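Long-range contacts in FMN-dependent NADH-azoreductase 1 (Bacillus anthracis, PDB 3U7I), which probably uses FMN and NADH to reduce electrophilic quinones and to cleave the azo bond of aromatic azo compounds: residues K35-N40 and A209-A214; S94-V99 and G141-V146; D58-S63 and R76-V81. One frame throughout, in Å; residues are numbered along the deposited sequence. Where two conformers were deposited one is given.

In the fold
The three contacts illustrate how chemistry follows place in a flavodoxin-like fold. Contact 2 is the core: two neighbouring strands of the parallel sheet, joined by backbone hydrogen bonds and edged by two arginines. Contact 1 lies about 13 Å from it, centre to centre, where two helices end on one face of that sheet; it is partly buried and purely apolar across its segments. The two touch, because Arg143 NH2 of contact 2 probably donates to Leu213 O of contact 1. Contact 3, about 40 Å from contact 1 between centres and on the other side of the chain's centre, is a peripheral helix pair in which a serine-glutamate bond accompanies modest apolar packing.

Contact 1: residues K35-N40 and A209-A214; sequences KELISN and AASRLA
Leu37 meets Ala210, Ser211 and Ala214 where the C-terminal parts of helices 22-37 and 195-214 of the flavodoxin-like fold meet. The leucine reaches across with two different parts. Its CB butts against the methyl of Ala214, with Leu37 CB and Ala214 CB 3.4 Å apart, tighter than ordinary carbon packing. Both residues aim their CB at the opposite segment, and the backbones come near here, consistent with a bare methyl on one side: Ile38 CA and Ala214 CA are 5.1 Å apart. Farther out, chi1 of -59° sets Leu37 CG beside its own backbone N and anti to the carbonyl carbon, and the CD1 branch is the one that reaches the helix. There it meets backbone more than side chain, with Leu37 CD1 3.5 Å from Ser211 CA. Ser211 starts its side chain away from the leucine, and its hydroxyl makes a weak hydrogen bond to Glu207 O in its own helix. Ile38 adds a lighter touch, its end leading away toward Ile44 of strand 43-48. Polar fastening comes from just beyond the segments, where Lys216 NZ bonds to Leu37 O. Ala210 completes the leucine's seat: Leu37 CD1 lies 3.9 Å from Ala210 C and 4.4 Å from Ala210 CB.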
ATOM      1  N   LYS C  35      -3.875 -14.477  26.018  1.00 29.21           N
ATOM      2  CA  LYS C  35      -2.891 -15.042  26.943  1.00 30.47           C
ATOM      3  C   LYS C  35      -3.508 -15.924  28.043  1.00 31.48           C
ATOM      4  O   LYS C  35      -2.843 -16.817  28.566  1.00 30.63           O
ATOM      5  CB  LYS C  35      -2.022 -13.940  27.556  1.00 33.09           C
ATOM      6  CG  LYS C  35      -0.957 -13.378  26.622  1.00 33.44           C
ATOM      7  CD  LYS C  35      -0.008 -12.457  27.385  1.00 37.09           C
ATOM      8  CE  LYS C  35       0.848 -11.608  26.449  1.00 41.62           C
ATOM      9  NZ  LYS C  35       2.151 -12.223  26.051  1.00 42.32           N
ATOM     10  N   GLU C  36      -4.776 -15.681  28.374  1.00 34.77           N
ATOM     11  CA  GLU C  36      -5.488 -16.484  29.376  1.00 39.78           C
ATOM     12  C   GLU C  36      -5.885 -17.854  28.852  1.00 37.52           C
ATOM     13  O   GLU C  36      -6.065 -18.793  29.629  1.00 38.54           O
ATOM     14  CB  GLU C  36      -6.779 -15.789  29.803  1.00 47.37           C
ATOM     15  CG  GLU C  36      -6.612 -14.571  30.675  1.00 56.97           C
ATOM     16  CD  GLU C  36      -7.932 -13.857  30.894  1.00 62.70           C
ATOM     17  OE1 GLU C  36      -8.992 -14.518  30.788  1.00 62.33           O
ATOM     18  OE2 GLU C  36      -7.907 -12.632  31.157  1.00 65.53           O
ATOM     19  N   LEU C  37      -6.059 -17.957  27.538  1.00 32.98           N
ATOM     20  CA  LEU C  37      -6.633 -19.160  26.940  1.00 32.62           C
ATOM     21  C   LEU C  37      -5.620 -20.086  26.243  1.00 28.80           C
ATOM     22  O   LEU C  37      -5.851 -21.291  26.147  1.00 25.41           O
ATOM     23  CB  LEU C  37      -7.766 -18.782  25.973  1.00 30.86           C
ATOM     24  CG  LEU C  37      -8.940 -18.000  26.568  1.00 28.28           C
ATOM     25  CD1 LEU C  37      -9.823 -17.471  25.450  1.00 31.64           C
ATOM     26  CD2 LEU C  37      -9.740 -18.848  27.546  1.00 28.30           C
ATOM     27  N   ILE C  38      -4.508 -19.523  25.767  1.00 25.92           N
ATOM     28  CA  ILE C  38      -3.507 -20.313  25.045  1.00 25.93           C
ATOM     29  C   ILE C  38      -2.896 -21.408  25.923  1.00 24.70           C
ATOM     30  O   ILE C  38      -2.725 -21.230  27.134  1.00 23.82           O
ATOM     31  CB  ILE C  38      -2.366 -19.444  24.402  1.00 19.41           C
ATOM     32  CG1 ILE C  38      -1.585 -18.653  25.453  1.00 19.53           C
ATOM     33  CG2 ILE C  38      -2.913 -18.503  23.331  1.00 17.23           C
ATOM     34  CD1 ILE C  38      -0.563 -17.729  24.836  1.00 18.17           C
ATOM     35  N   SER C  39      -2.581 -22.541  25.303  1.00 25.56           N
ATOM     36  CA  SER C  39      -1.886 -23.630  25.982  1.00 27.25           C
ATOM     37  C   SER C  39      -0.460 -23.198  26.322  1.00 22.51           C
ATOM     38  O   SER C  39       0.055 -22.232  25.757  1.00 20.07           O
ATOM     39  CB  SER C  39      -1.870 -24.884  25.107  1.00 32.98           C
ATOM     40  OG  SER C  39      -3.183 -25.398  24.941  1.00 39.78           O
ATOM     41  N   ASN C  40       0.169 -23.911  27.251  1.00 22.61           N
ATOM     42  CA  ASN C  40       1.504 -23.544  27.717  1.00 25.91           C
ATOM     43  C   ASN C  40       2.587 -23.735  26.643  1.00 23.85           C
ATOM     44  O   ASN C  40       3.712 -23.254  26.785  1.00 21.97           O
ATOM     45  CB  ASN C  40       1.858 -24.293  29.011  1.00 33.03           C
ATOM     46  CG  ASN C  40       1.788 -25.808  28.855  1.00 41.40           C
ATOM     47  OD1 ASN C  40       0.912 -26.340  28.169  1.00 45.27           O
ATOM     48  ND2 ASN C  40       2.712 -26.512  29.501  1.00 44.39           N
ATOM     49  N   ALA C 209     -12.765 -13.785  19.310  1.00 29.97           N
ATOM     50  CA  ALA C 209     -11.653 -14.202  18.447  1.00 27.96           C
ATOM     51  C   ALA C 209     -10.559 -14.914  19.237  1.00 27.51           C
ATOM     52  O   ALA C 209      -9.965 -15.882  18.760  1.00 28.06           O
ATOM     53  CB  ALA C 209     -11.068 -13.001  17.705  1.00 26.37           C
ATOM     54  N   ALA C 210     -10.293 -14.417  20.446  1.00 28.54           N
ATOM     55  CA  ALA C 210      -9.315 -15.020  21.348  1.00 28.23           C
ATOM     56  C   ALA C 210      -9.713 -16.448  21.728  1.00 29.89           C
ATOM     57  O   ALA C 210      -8.880 -17.357  21.700  1.00 29.20           O
ATOM     58  CB  ALA C 210      -9.148 -14.159  22.596  1.00 27.30           C
ATOM     59  N   SER C 211     -10.984 -16.636  22.085  1.00 30.61           N
ATOM     60  CA  SER C 211     -11.530 -17.961  22.381  1.00 31.32           C
ATOM     61  C   SER C 211     -11.380 -18.884  21.179  1.00 32.26           C
ATOM     62  O   SER C 211     -10.912 -20.022  21.301  1.00 32.43           O
ATOM     63  CB  SER C 211     -13.016 -17.867  22.742  1.00 31.80           C
ATOM     64  OG  SER C 211     -13.203 -17.209  23.976  1.00 38.63           O
ATOM     65  N   ARG C 212     -11.809 -18.392  20.020  1.00 30.52           N
ATOM     66  CA  ARG C 212     -11.731 -19.159  18.786  1.00 31.28           C
ATOM     67  C   ARG C 212     -10.295 -19.604  18.509  1.00 29.21           C
ATOM     68  O   ARG C 212     -10.028 -20.800  18.350  1.00 29.08           O
ATOM     69  CB  ARG C 212     -12.282 -18.347  17.604  1.00 32.18           C
ATOM     70  CG  ARG C 212     -12.340 -19.130  16.286  1.00 33.03           C
ATOM     71  CD  ARG C 212     -12.995 -18.329  15.166  1.00 33.02           C
ATOM     72  NE  ARG C 212     -12.220 -17.148  14.811  1.00 34.91           N
ATOM     73  CZ  ARG C 212     -11.147 -17.162  14.023  1.00 35.19           C
ATOM     74  NH1 ARG C 212     -10.704 -18.305  13.511  1.00 35.19           N
ATOM     75  NH2 ARG C 212     -10.509 -16.031  13.757  1.00 32.95           N
ATOM     76  N   LEU C 213      -9.372 -18.644  18.468  1.00 26.77           N
ATOM     77  CA  LEU C 213      -7.985 -18.946  18.117  1.00 25.58           C
ATOM     78  C   LEU C 213      -7.314 -19.886  19.121  1.00 25.04           C
ATOM     79  O   LEU C 213      -6.497 -20.718  18.740  1.00 26.38           O
ATOM     80  CB  LEU C 213      -7.164 -17.662  17.927  1.00 27.02           C
ATOM     81  CG  LEU C 213      -7.456 -16.809  16.680  1.00 25.86           C
ATOM     82  CD1 LEU C 213      -6.757 -15.456  16.766  1.00 26.38           C
ATOM     83  CD2 LEU C 213      -7.071 -17.542  15.392  1.00 23.10           C
ATOM     84  N   ALA C 214      -7.671 -19.748  20.395  1.00 25.63           N
ATOM     85  CA  ALA C 214      -7.123 -20.596  21.453  1.00 26.82           C
ATOM     86  C   ALA C 214      -7.903 -21.896  21.552  1.00 27.90           C
ATOM     87  O   ALA C 214      -7.477 -22.840  22.226  1.00 27.21           O
ATOM     88  CB  ALA C 214      -7.151 -19.870  22.783  1.00 26.84           C
TER

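Contact 2: residues S94-V99 and G141-V146; sequences SANTYV and GRRMLV
Adjacent parallel strands of the flavodoxin-like fold, 97-103 and 143-149, lie side by side here near their N-terminal ends, as central strands of the sheet. Thr97 pairs with Arg143, Tyr98 with Met144 and Val99 with Leu145, the short axes running 11° apart. Arg143 N donates to Asn96 O (2.8 Å), Tyr98 N to Arg143 O and Leu145 N to Tyr98 O.

On the face of Thr97 and Arg143, the arginine chain bends twice, at chi2 and again at chi3, folding back so that its guanidinium grips the threonine side-on. Arg143 NE lies 2.8 Å and Arg143 NH2 2.9 Å from Thr97 OG1, and the oxygen sits close to the guanidinium plane. Arg143 NH2 also bonds to Leu213 O at the end of helix 195-214, tying sheet to helix.

Arg142 behaves differently: its chain stays extended from CG to NE and passes the edge of the Tyr98 ring, near whose plane CD lies. The planes of the ring and the guanidinium are nearly parallel, 10° apart. Arg142 NH2 donates to Lys93 O and, weakly, to Ala95 O, while Arg142 NE forms a salt bridge with Asp140. The phenol is steadied in turn by a bond to Phe92 O and by stacking on the Phe92 ring. Met144, a selenomethionine deposited in two conformers, brings CE toward Tyr98 CB in the one given, so this close approach is doubtful. At the far end of the phenol, Arg142 NH2 donates to Tyr98 OH over 3.1 Å, the oxygen 17° out of the guanidinium plane.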
ATOM      1  N   SER C  94       7.566 -19.158  10.725  1.00 18.63           N
ATOM      2  CA  SER C  94       7.639 -19.971  11.944  1.00 19.06           C
ATOM      3  C   SER C  94       6.339 -19.944  12.737  1.00 16.70           C
ATOM      4  O   SER C  94       6.132 -20.783  13.610  1.00 18.37           O
ATOM      5  CB  SER C  94       8.779 -19.493  12.844  1.00 19.90           C
ATOM      6  OG  SER C  94       8.449 -18.255  13.455  1.00 20.00           O
ATOM      7  N   ALA C  95       5.485 -18.963  12.429  1.00 16.47           N
ATOM      8  CA  ALA C  95       4.213 -18.744  13.122  1.00 15.70           C
ATOM      9  C   ALA C  95       3.033 -19.438  12.425  1.00 18.61           C
ATOM     10  O   ALA C  95       2.969 -19.480  11.196  1.00 17.89           O
ATOM     11  CB  ALA C  95       3.940 -17.243  13.226  1.00 12.87           C
ATOM     12  N   ASN C  96       2.092 -19.976  13.201  1.00 18.50           N
ATOM     13  CA  ASN C  96       0.870 -20.501  12.588  1.00 22.20           C
ATOM     14  C   ASN C  96      -0.370 -19.671  12.926  1.00 20.08           C
ATOM     15  O   ASN C  96      -1.477 -19.981  12.480  1.00 19.60           O
ATOM     16  CB  ASN C  96       0.655 -21.990  12.893  1.00 30.74           C
ATOM     17  CG  ASN C  96       0.128 -22.229  14.278  1.00 37.92           C
ATOM     18  OD1 ASN C  96       0.611 -21.642  15.240  1.00 42.76           O
ATOM     19  ND2 ASN C  96      -0.882 -23.086  14.391  1.00 39.06           N
ATOM     20  N   THR C  97      -0.166 -18.610  13.707  1.00 16.69           N
ATOM     21  CA  THR C  97      -1.216 -17.644  14.032  1.00 16.35           C
ATOM     22  C   THR C  97      -0.653 -16.229  13.863  1.00 16.65           C
ATOM     23  O   THR C  97       0.416 -15.904  14.400  1.00 16.56           O
ATOM     24  CB  THR C  97      -1.768 -17.846  15.478  1.00 19.37           C
ATOM     25  OG1 THR C  97      -2.287 -19.177  15.628  1.00 18.28           O
ATOM     26  CG2 THR C  97      -2.867 -16.827  15.798  1.00 21.61           C
ATOM     27  N   TYR C  98      -1.355 -15.394  13.097  1.00 17.91           N
ATOM     28  CA  TYR C  98      -0.884 -14.042  12.808  1.00 14.55           C
ATOM     29  C   TYR C  98      -1.893 -13.025  13.311  1.00 15.34           C
ATOM     30  O   TYR C  98      -3.100 -13.224  13.166  1.00 15.53           O
ATOM     31  CB  TYR C  98      -0.687 -13.839  11.300  1.00 14.89           C
ATOM     32  CG  TYR C  98       0.260 -14.833  10.662  1.00 16.92           C
ATOM     33  CD1 TYR C  98       1.646 -14.659  10.748  1.00 17.39           C
ATOM     34  CD2 TYR C  98      -0.226 -15.948   9.976  1.00 16.25           C
ATOM     35  CE1 TYR C  98       2.522 -15.574  10.174  1.00 17.87           C
ATOM     36  CE2 TYR C  98       0.637 -16.866   9.398  1.00 17.55           C
ATOM     37  CZ  TYR C  98       2.015 -16.676   9.497  1.00 18.85           C
ATOM     38  OH  TYR C  98       2.888 -17.585   8.920  1.00 18.34           O
ATOM     39  N   VAL C  99      -1.407 -11.939  13.905  1.00 15.99           N
ATOM     40  CA  VAL C  99      -2.292 -10.829  14.277  1.00 20.36           C
ATOM     41  C   VAL C  99      -1.775  -9.514  13.693  1.00 19.07           C
ATOM     42  O   VAL C  99      -0.705  -9.036  14.081  1.00 20.02           O
ATOM     43  CB  VAL C  99      -2.479 -10.697  15.818  1.00 16.76           C
ATOM     44  CG1 VAL C  99      -3.459  -9.555  16.149  1.00 17.08           C
ATOM     45  CG2 VAL C  99      -2.979 -12.013  16.415  1.00 19.16           C
ATOM     46  N   GLY C 141      -3.090 -24.778   7.444  1.00 24.66           N
ATOM     47  CA  GLY C 141      -4.020 -24.466   8.522  1.00 25.50           C
ATOM     48  C   GLY C 141      -3.637 -23.310   9.445  1.00 26.01           C
ATOM     49  O   GLY C 141      -4.042 -23.270  10.613  1.00 23.72           O
ATOM     50  N   ARG C 142      -2.867 -22.359   8.927  1.00 21.20           N
ATOM     51  CA  ARG C 142      -2.509 -21.187   9.707  1.00 21.83           C
ATOM     52  C   ARG C 142      -3.708 -20.254   9.824  1.00 20.67           C
ATOM     53  O   ARG C 142      -4.668 -20.370   9.063  1.00 19.15           O
ATOM     54  CB  ARG C 142      -1.309 -20.465   9.080  1.00 21.67           C
ATOM     55  CG  ARG C 142      -0.132 -21.391   8.829  1.00 19.55           C
ATOM     56  CD  ARG C 142       1.045 -20.699   8.165  1.00 16.98           C
ATOM     57  NE  ARG C 142       2.058 -21.692   7.819  1.00 17.88           N
ATOM     58  CZ  ARG C 142       3.363 -21.588   8.065  1.00 16.86           C
ATOM     59  NH1 ARG C 142       4.172 -22.577   7.700  1.00 21.96           N
ATOM     60  NH2 ARG C 142       3.862 -20.513   8.661  1.00 16.65           N
ATOM     61  N   ARG C 143      -3.648 -19.332  10.780  1.00 21.11           N
ATOM     62  CA  ARG C 143      -4.773 -18.441  11.049  1.00 20.17           C
ATOM     63  C   ARG C 143      -4.341 -16.978  11.082  1.00 20.18           C
ATOM     64  O   ARG C 143      -3.238 -16.645  11.512  1.00 20.03           O
ATOM     65  CB  ARG C 143      -5.464 -18.797  12.369  1.00 19.55           C
ATOM     66  CG  ARG C 143      -5.909 -20.233  12.497  1.00 22.02           C
ATOM     67  CD  ARG C 143      -4.848 -21.104  13.195  1.00 22.87           C
ATOM     68  NE  ARG C 143      -4.468 -20.573  14.506  1.00 22.57           N
ATOM     69  CZ  ARG C 143      -5.093 -20.860  15.646  1.00 25.13           C
ATOM     70  NH1 ARG C 143      -6.142 -21.678  15.652  1.00 24.00           N
ATOM     71  NH2 ARG C 143      -4.671 -20.324  16.787  1.00 25.30           N
HETATM   72  N   MSE C 144      -5.234 -16.104  10.645  1.00 18.53           N
HETATM   73  CA  MSE C 144      -4.944 -14.677  10.616  0.53 17.30           C
HETATM   74  C   MSE C 144      -6.102 -13.874  11.198  1.00 18.92           C
HETATM   75  O   MSE C 144      -7.268 -14.111  10.876  1.00 19.06           O
HETATM   76  CB  MSE C 144      -4.631 -14.207   9.186  0.53 16.59           C
HETATM   77  CG  MSE C 144      -4.735 -12.691   8.975  0.53 17.80           C
HETATM   78 SE   MSE C 144      -3.264 -11.590   9.701  0.53 32.28          SE
HETATM   79  CE  MSE C 144      -1.795 -12.252   8.590  0.53 30.74           C
ATOM     80  N   LEU C 145      -5.759 -12.928  12.067  1.00 18.06           N
ATOM     81  CA  LEU C 145      -6.716 -11.978  12.620  1.00 19.37           C
ATOM     82  C   LEU C 145      -6.214 -10.578  12.321  1.00 18.81           C
ATOM     83  O   LEU C 145      -5.060 -10.251  12.601  1.00 21.29           O
ATOM     84  CB  LEU C 145      -6.872 -12.164  14.128  1.00 21.25           C
ATOM     85  CG  LEU C 145      -7.778 -11.152  14.836  1.00 22.73           C
ATOM     86  CD1 LEU C 145      -9.253 -11.391  14.493  1.00 21.98           C
ATOM     87  CD2 LEU C 145      -7.552 -11.202  16.347  1.00 24.05           C
ATOM     88  N   VAL C 146      -7.072  -9.749  11.739  1.00 17.34           N
ATOM     89  CA  VAL C 146      -6.713  -8.362  11.471  1.00 15.70           C
ATOM     90  C   VAL C 146      -7.508  -7.447  12.401  1.00 17.28           C
ATOM     91  O   VAL C 146      -8.727  -7.585  12.512  1.00 18.54           O
ATOM     92  CB  VAL C 146      -6.995  -7.986  10.001  1.00 17.57           C
ATOM     93  CG1 VAL C 146      -6.720  -6.502   9.766  1.00 18.12           C
ATOM     94  CG2 VAL C 146      -6.165  -8.844   9.066  1.00 12.85           C
TER

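Contact 3: residues D58-S63 and R76-V81; sequences DKTVLS and REEQKV
This is a helix-helix contact at the periphery of the flavodoxin-like fold, pairing the first turns of helices 59-68 and 76-94. Their short axes cross almost perpendicularly, at -88°, and approach no closer than 9.2 Å. The interface is a small patch of mixed polar and apolar character.

At its centre, Thr60 presses its methyl against the aliphatic stem of Glu78, with Thr60 CG2 3.7 Å from Glu78 CG. With chi1 at -54°, OG1 lies beside the backbone N and CG2 anti to it, which leaves the methyl to meet Glu78 obliquely. Beyond CG the glutamate runs on extended, carrying its carboxylate past the threonine to Ser63, one turn farther along the partner helix. There Ser63 OG donates to Glu78 OE2 over a short 2.6 Å. The hydroxyl approaches from above the carboxylate plane, about 46° out of it. Glu78 OE1 is held separately, by a salt bridge to Lys67 NZ and a hydrogen bond from Thr75 N. Serine, lysine and a backbone amide thus share the carboxylate of the buried Glu78, and the lysine would be expected to favour its charged form.

On another side of Thr60 the valines meet at about a right angle, Val61 CG2 lying 3.8 Å from Val81 CG2. Asp58 fixes the start of the first helix as its N-cap: Asp58 OD1 accepts from Val61 N at 3.1 Å, nearly along the C-O axis, and more weakly from Thr60 N.

Around this patch, Pro55 of the preceding loop packs on Val81, and Lys59 and Leu62 turn to Pro14 and Lys15 of the second subunit. Helix 76-94 then leads into strand 97-103, joining this outlying pair of helices to the central sheet.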
ATOM      1  N   ASP C  58      14.470  -1.272  -2.552  1.00 21.67           N
ATOM      2  CA  ASP C  58      15.097  -0.159  -3.269  1.00 23.07           C
ATOM      3  C   ASP C  58      16.134  -0.669  -4.280  1.00 23.10           C
ATOM      4  O   ASP C  58      16.245  -1.878  -4.505  1.00 20.18           O
ATOM      5  CB  ASP C  58      15.722   0.864  -2.298  1.00 25.48           C
ATOM      6  CG  ASP C  58      16.723   0.231  -1.329  1.00 28.55           C
ATOM      7  OD1 ASP C  58      17.273  -0.851  -1.634  1.00 27.70           O
ATOM      8  OD2 ASP C  58      16.961   0.818  -0.253  1.00 30.36           O
ATOM      9  N   LYS C  59      16.878   0.252  -4.893  1.00 23.51           N
ATOM     10  CA  LYS C  59      17.952  -0.111  -5.826  1.00 26.48           C
ATOM     11  C   LYS C  59      18.866  -1.208  -5.271  1.00 24.68           C
ATOM     12  O   LYS C  59      19.255  -2.125  -5.990  1.00 27.88           O
ATOM     13  CB  LYS C  59      18.804   1.115  -6.188  1.00 30.05           C
ATOM     14  CG  LYS C  59      18.079   2.194  -6.949  1.00 33.96           C
ATOM     15  CD  LYS C  59      19.004   3.364  -7.256  1.00 38.36           C
ATOM     16  CE  LYS C  59      18.210   4.604  -7.646  1.00 40.37           C
ATOM     17  NZ  LYS C  59      19.089   5.732  -8.104  1.00 44.43           N
ATOM     18  N   THR C  60      19.215  -1.106  -3.993  1.00 22.06           N
ATOM     19  CA  THR C  60      20.155  -2.052  -3.396  1.00 24.10           C
ATOM     20  C   THR C  60      19.570  -3.458  -3.265  1.00 21.87           C
ATOM     21  O   THR C  60      20.259  -4.436  -3.522  1.00 24.10           O
ATOM     22  CB  THR C  60      20.684  -1.567  -2.023  1.00 27.44           C
ATOM     23  OG1 THR C  60      21.243  -0.258  -2.158  1.00 31.51           O
ATOM     24  CG2 THR C  60      21.761  -2.509  -1.498  1.00 28.08           C
ATOM     25  N   VAL C  61      18.301  -3.555  -2.862  1.00 21.67           N
ATOM     26  CA  VAL C  61      17.622  -4.846  -2.722  1.00 21.39           C
ATOM     27  C   VAL C  61      17.432  -5.540  -4.083  1.00 25.75           C
ATOM     28  O   VAL C  61      17.638  -6.755  -4.206  1.00 23.28           O
ATOM     29  CB  VAL C  61      16.258  -4.697  -1.997  1.00 16.65           C
ATOM     30  CG1 VAL C  61      15.447  -5.993  -2.086  1.00 16.04           C
ATOM     31  CG2 VAL C  61      16.460  -4.281  -0.547  1.00 16.13           C
ATOM     32  N   LEU C  62      17.036  -4.764  -5.098  1.00 25.76           N
ATOM     33  CA  LEU C  62      16.846  -5.284  -6.452  1.00 25.85           C
ATOM     34  C   LEU C  62      18.177  -5.772  -7.028  1.00 29.34           C
ATOM     35  O   LEU C  62      18.234  -6.789  -7.724  1.00 31.14           O
ATOM     36  CB  LEU C  62      16.220  -4.220  -7.360  1.00 24.44           C
ATOM     37  CG  LEU C  62      14.815  -3.761  -6.966  1.00 23.36           C
ATOM     38  CD1 LEU C  62      14.363  -2.553  -7.795  1.00 24.94           C
ATOM     39  CD2 LEU C  62      13.855  -4.911  -7.119  1.00 20.50           C
ATOM     40  N   SER C  63      19.243  -5.041  -6.722  1.00 26.78           N
ATOM     41  CA  SER C  63      20.595  -5.452  -7.084  1.00 28.34           C
ATOM     42  C   SER C  63      21.001  -6.759  -6.377  1.00 29.58           C
ATOM     43  O   SER C  63      21.526  -7.685  -7.001  1.00 30.74           O
ATOM     44  CB  SER C  63      21.579  -4.329  -6.743  1.00 28.91           C
ATOM     45  OG  SER C  63      22.920  -4.752  -6.902  1.00 33.99           O
ATOM     46  N   ARG C  76      28.740  -5.719   0.636  1.00 48.08           N
ATOM     47  CA  ARG C  76      28.538  -5.704   2.082  1.00 51.93           C
ATOM     48  C   ARG C  76      27.123  -5.269   2.441  1.00 45.20           C
ATOM     49  O   ARG C  76      26.444  -5.930   3.235  1.00 40.03           O
ATOM     50  CB  ARG C  76      29.540  -4.773   2.761  1.00 63.99           C
ATOM     51  CG  ARG C  76      29.237  -4.550   4.232  1.00 73.54           C
ATOM     52  CD  ARG C  76      30.479  -4.744   5.084  1.00 85.16           C
ATOM     53  NE  ARG C  76      30.166  -5.262   6.417  1.00 90.69           N
ATOM     54  CZ  ARG C  76      30.094  -4.516   7.516  1.00 93.64           C
ATOM     55  NH1 ARG C  76      30.311  -3.204   7.452  1.00 95.20           N
ATOM     56  NH2 ARG C  76      29.805  -5.087   8.679  1.00 93.28           N
ATOM     57  N   GLU C  77      26.688  -4.152   1.856  1.00 43.91           N
ATOM     58  CA  GLU C  77      25.358  -3.609   2.123  1.00 38.64           C
ATOM     59  C   GLU C  77      24.227  -4.477   1.552  1.00 33.08           C
ATOM     60  O   GLU C  77      23.160  -4.585   2.158  1.00 31.76           O
ATOM     61  CB  GLU C  77      25.240  -2.153   1.648  1.00 42.04           C
ATOM     62  CG  GLU C  77      26.229  -1.729   0.576  1.00 50.23           C
ATOM     63  CD  GLU C  77      25.915  -0.344   0.019  1.00 55.52           C
ATOM     64  OE1 GLU C  77      26.737   0.584   0.210  1.00 58.57           O
ATOM     65  OE2 GLU C  77      24.843  -0.182  -0.608  1.00 55.06           O
ATOM     66  N   GLU C  78      24.464  -5.099   0.400  1.00 30.61           N
ATOM     67  CA  GLU C  78      23.522  -6.075  -0.150  1.00 29.31           C
ATOM     68  C   GLU C  78      23.395  -7.297   0.763  1.00 30.45           C
ATOM     69  O   GLU C  78      22.300  -7.822   0.970  1.00 30.35           O
ATOM     70  CB  GLU C  78      23.954  -6.507  -1.551  1.00 29.35           C
ATOM     71  CG  GLU C  78      23.805  -5.413  -2.580  1.00 31.24           C
ATOM     72  CD  GLU C  78      24.517  -5.730  -3.871  1.00 36.52           C
ATOM     73  OE1 GLU C  78      25.175  -6.792  -3.939  1.00 38.47           O
ATOM     74  OE2 GLU C  78      24.426  -4.916  -4.821  1.00 38.46           O
ATOM     75  N   GLN C  79      24.517  -7.750   1.304  1.00 30.52           N
ATOM     76  CA  GLN C  79      24.528  -8.863   2.243  1.00 34.33           C
ATOM     77  C   GLN C  79      23.724  -8.518   3.503  1.00 34.07           C
ATOM     78  O   GLN C  79      22.867  -9.291   3.945  1.00 31.54           O
ATOM     79  CB  GLN C  79      25.976  -9.212   2.603  1.00 41.12           C
ATOM     80  CG  GLN C  79      26.134 -10.291   3.649  1.00 47.40           C
ATOM     81  CD  GLN C  79      27.517 -10.286   4.272  1.00 53.61           C
ATOM     82  OE1 GLN C  79      28.489  -9.831   3.659  1.00 55.90           O
ATOM     83  NE2 GLN C  79      27.613 -10.784   5.504  1.00 53.87           N
ATOM     84  N   LYS C  80      23.990  -7.339   4.060  1.00 35.99           N
ATOM     85  CA  LYS C  80      23.375  -6.905   5.310  1.00 36.29           C
ATOM     86  C   LYS C  80      21.854  -6.739   5.204  1.00 36.04           C
ATOM     87  O   LYS C  80      21.115  -7.155   6.102  1.00 35.23           O
ATOM     88  CB  LYS C  80      24.030  -5.610   5.798  1.00 39.19           C
ATOM     89  CG  LYS C  80      23.428  -5.027   7.064  1.00 40.89           C
ATOM     90  CD  LYS C  80      23.808  -3.555   7.211  1.00 45.64           C
ATOM     91  CE  LYS C  80      22.901  -2.825   8.201  1.00 46.71           C
ATOM     92  NZ  LYS C  80      23.085  -1.341   8.167  1.00 48.30           N
ATOM     93  N   VAL C  81      21.379  -6.136   4.117  1.00 33.78           N
ATOM     94  CA  VAL C  81      19.934  -5.951   3.959  1.00 30.61           C
ATOM     95  C   VAL C  81      19.196  -7.273   3.717  1.00 25.57           C
ATOM     96  O   VAL C  81      18.150  -7.509   4.326  1.00 23.18           O
ATOM     97  CB  VAL C  81      19.565  -4.885   2.883  1.00 24.33           C
ATOM     98  CG1 VAL C  81      20.054  -5.308   1.503  1.00 27.12           C
ATOM     99  CG2 VAL C  81      18.051  -4.625   2.881  1.00 20.82           C
TER